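Local coordinates for de novo design, hyper stable, disulfide-rich mini protein (Synthetic construct, PDB 5JG9) that is of unknown biological function but was designed de novo as a hyperstable, disulfide-rich constrained mini protein, at residues A[22-25]-A[26-30]. Residues are numbered along the deposited sequence; the frame is centred on the assembly and turned at random.
Sequences KERG and ERQNC
Glu26 N bonds to Lys22 O at 2.9 Å and Arg27 N to Glu23 O, two regular helical bonds, before the pattern changes at the C-terminal end of helix 14-28. There Gln28 N makes just a weak bond to Arg24 O and a shorter one, 3.1 Å, to Gly25 O. That oxygen also receives Cys30 N at 3.0 Å in a nearly straight bond (169° at the hydrogen), and the two donors come from opposite faces of the carbonyl plane. Asn29, with positive phi, turns the chain out of the helix, and its N bonds to Glu26 O.

One turn apart on the exposed side, Lys22 and Glu26 form a salt bridge. The lysine chain runs extended and bends at its last torsion (chi4 -73°). This brings NZ to the syn side of Glu26 OE1, 3.0 Å away and 29° out of the carboxylate plane. Arg27 folds back so that one face of its guanidinium lies over Arg24 CA, 3.6 Å from the plane. Gln28 runs alongside Arg24, its NE2 3.4 Å from Arg24 CG.

Cys30 N to Gly25 O and Asn29 N to Glu26 O are the paired bonds of a Schellman motif. It exemplifies how a helix C-terminus is capped by redirecting its last backbone bonds, here before the chain of this beta-alpha-beta-beta miniprotein enters strand 31-37, with Cys30 joined to Cys47 by a disulfide.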
loop_
_atom_site.group_PDB
_atom_site.type_symbol
_atom_site.label_atom_id
_atom_site.label_comp_id
_atom_site.label_asym_id
_atom_site.label_seq_id
_atom_site.Cartn_x
_atom_site.Cartn_y
_atom_site.Cartn_z
ATOM N N LYS A 22 -2.012 1.503 -5.471
ATOM C CA LYS A 22 -2.653 1.103 -6.718
ATOM C C LYS A 22 -1.663 1.025 -7.890
ATOM O O LYS A 22 -1.645 0.045 -8.599
ATOM C CB LYS A 22 -3.732 2.086 -7.063
ATOM C CG LYS A 22 -4.429 1.807 -8.364
ATOM C CD LYS A 22 -5.615 2.707 -8.481
ATOM C CE LYS A 22 -6.603 2.225 -9.520
ATOM N NZ LYS A 22 -6.051 2.470 -10.872
ATOM N N GLU A 23 -0.893 2.114 -8.064
ATOM C CA GLU A 23 0.191 2.165 -9.036
ATOM C C GLU A 23 1.147 1.009 -8.886
ATOM O O GLU A 23 1.444 0.335 -9.820
ATOM C CB GLU A 23 0.962 3.491 -8.914
ATOM C CG GLU A 23 0.288 4.649 -9.641
ATOM C CD GLU A 23 0.890 6.056 -9.376
ATOM O OE1 GLU A 23 1.815 6.238 -8.484
ATOM O OE2 GLU A 23 0.339 6.986 -9.997
ATOM N N ARG A 24 1.598 0.780 -7.647
ATOM C CA ARG A 24 2.572 -0.267 -7.326
ATOM C C ARG A 24 2.013 -1.653 -7.660
ATOM O O ARG A 24 2.661 -2.492 -8.301
ATOM C CB ARG A 24 2.999 -0.120 -5.848
ATOM C CG ARG A 24 3.927 -1.158 -5.248
ATOM C CD ARG A 24 4.260 -0.853 -3.765
ATOM N NE ARG A 24 4.991 0.381 -3.341
ATOM C CZ ARG A 24 4.431 1.504 -2.886
ATOM N NH1 ARG A 24 3.122 1.653 -2.851
ATOM N NH2 ARG A 24 5.187 2.500 -2.474
ATOM N N GLY A 25 0.805 -1.927 -7.262
ATOM C CA GLY A 25 0.156 -3.248 -7.578
ATOM C C GLY A 25 -0.009 -3.416 -9.077
ATOM O O GLY A 25 0.369 -4.453 -9.671
ATOM N N GLU A 26 -0.575 -2.391 -9.717
ATOM C CA GLU A 26 -0.972 -2.508 -11.121
ATOM C C GLU A 26 0.235 -2.671 -11.996
ATOM O O GLU A 26 0.222 -3.540 -12.896
ATOM C CB GLU A 26 -1.837 -1.325 -11.551
ATOM C CG GLU A 26 -3.205 -1.504 -10.935
ATOM C CD GLU A 26 -4.225 -0.530 -11.367
ATOM O OE1 GLU A 26 -3.898 0.590 -11.815
ATOM O OE2 GLU A 26 -5.380 -0.923 -11.161
ATOM N N ARG A 27 1.300 -1.907 -11.693
ATOM C CA ARG A 27 2.540 -1.979 -12.431
ATOM C C ARG A 27 3.139 -3.423 -12.419
ATOM O O ARG A 27 3.847 -3.824 -13.341
ATOM C CB ARG A 27 3.474 -0.921 -11.871
ATOM C CG ARG A 27 4.909 -0.962 -12.292
ATOM C CD ARG A 27 5.804 -0.637 -11.090
ATOM N NE ARG A 27 5.398 0.563 -10.393
ATOM C CZ ARG A 27 5.680 0.847 -9.106
ATOM N NH1 ARG A 27 6.301 -0.031 -8.303
ATOM N NH2 ARG A 27 5.266 2.025 -8.603
ATOM N N GLN A 28 2.907 -4.155 -11.354
ATOM C CA GLN A 28 3.534 -5.418 -11.137
ATOM C C GLN A 28 2.582 -6.559 -11.357
ATOM O O GLN A 28 2.978 -7.706 -11.161
ATOM C CB GLN A 28 3.950 -5.520 -9.653
ATOM C CG GLN A 28 5.136 -4.692 -9.218
ATOM C CD GLN A 28 5.283 -4.802 -7.685
ATOM O OE1 GLN A 28 5.420 -5.903 -7.142
ATOM N NE2 GLN A 28 5.251 -3.704 -7.010
ATOM N N ASN A 29 1.317 -6.284 -11.680
ATOM C CA ASN A 29 0.252 -7.308 -11.593
ATOM C C ASN A 29 0.272 -8.119 -10.290
ATOM O O ASN A 29 0.268 -9.321 -10.281
ATOM C CB ASN A 29 0.234 -8.220 -12.825
ATOM C CG ASN A 29 -0.006 -7.462 -14.082
ATOM O OD1 ASN A 29 -0.786 -6.514 -14.135
ATOM N ND2 ASN A 29 0.730 -7.831 -15.124
ATOM N N CYS A 30 0.296 -7.403 -9.185
ATOM C CA CYS A 30 0.144 -7.942 -7.826
ATOM C C CYS A 30 -1.036 -7.212 -7.187
ATOM O O CYS A 30 -1.375 -6.092 -7.597
ATOM C CB CYS A 30 1.421 -7.630 -6.992
ATOM S SG CYS A 30 2.943 -8.356 -7.701
#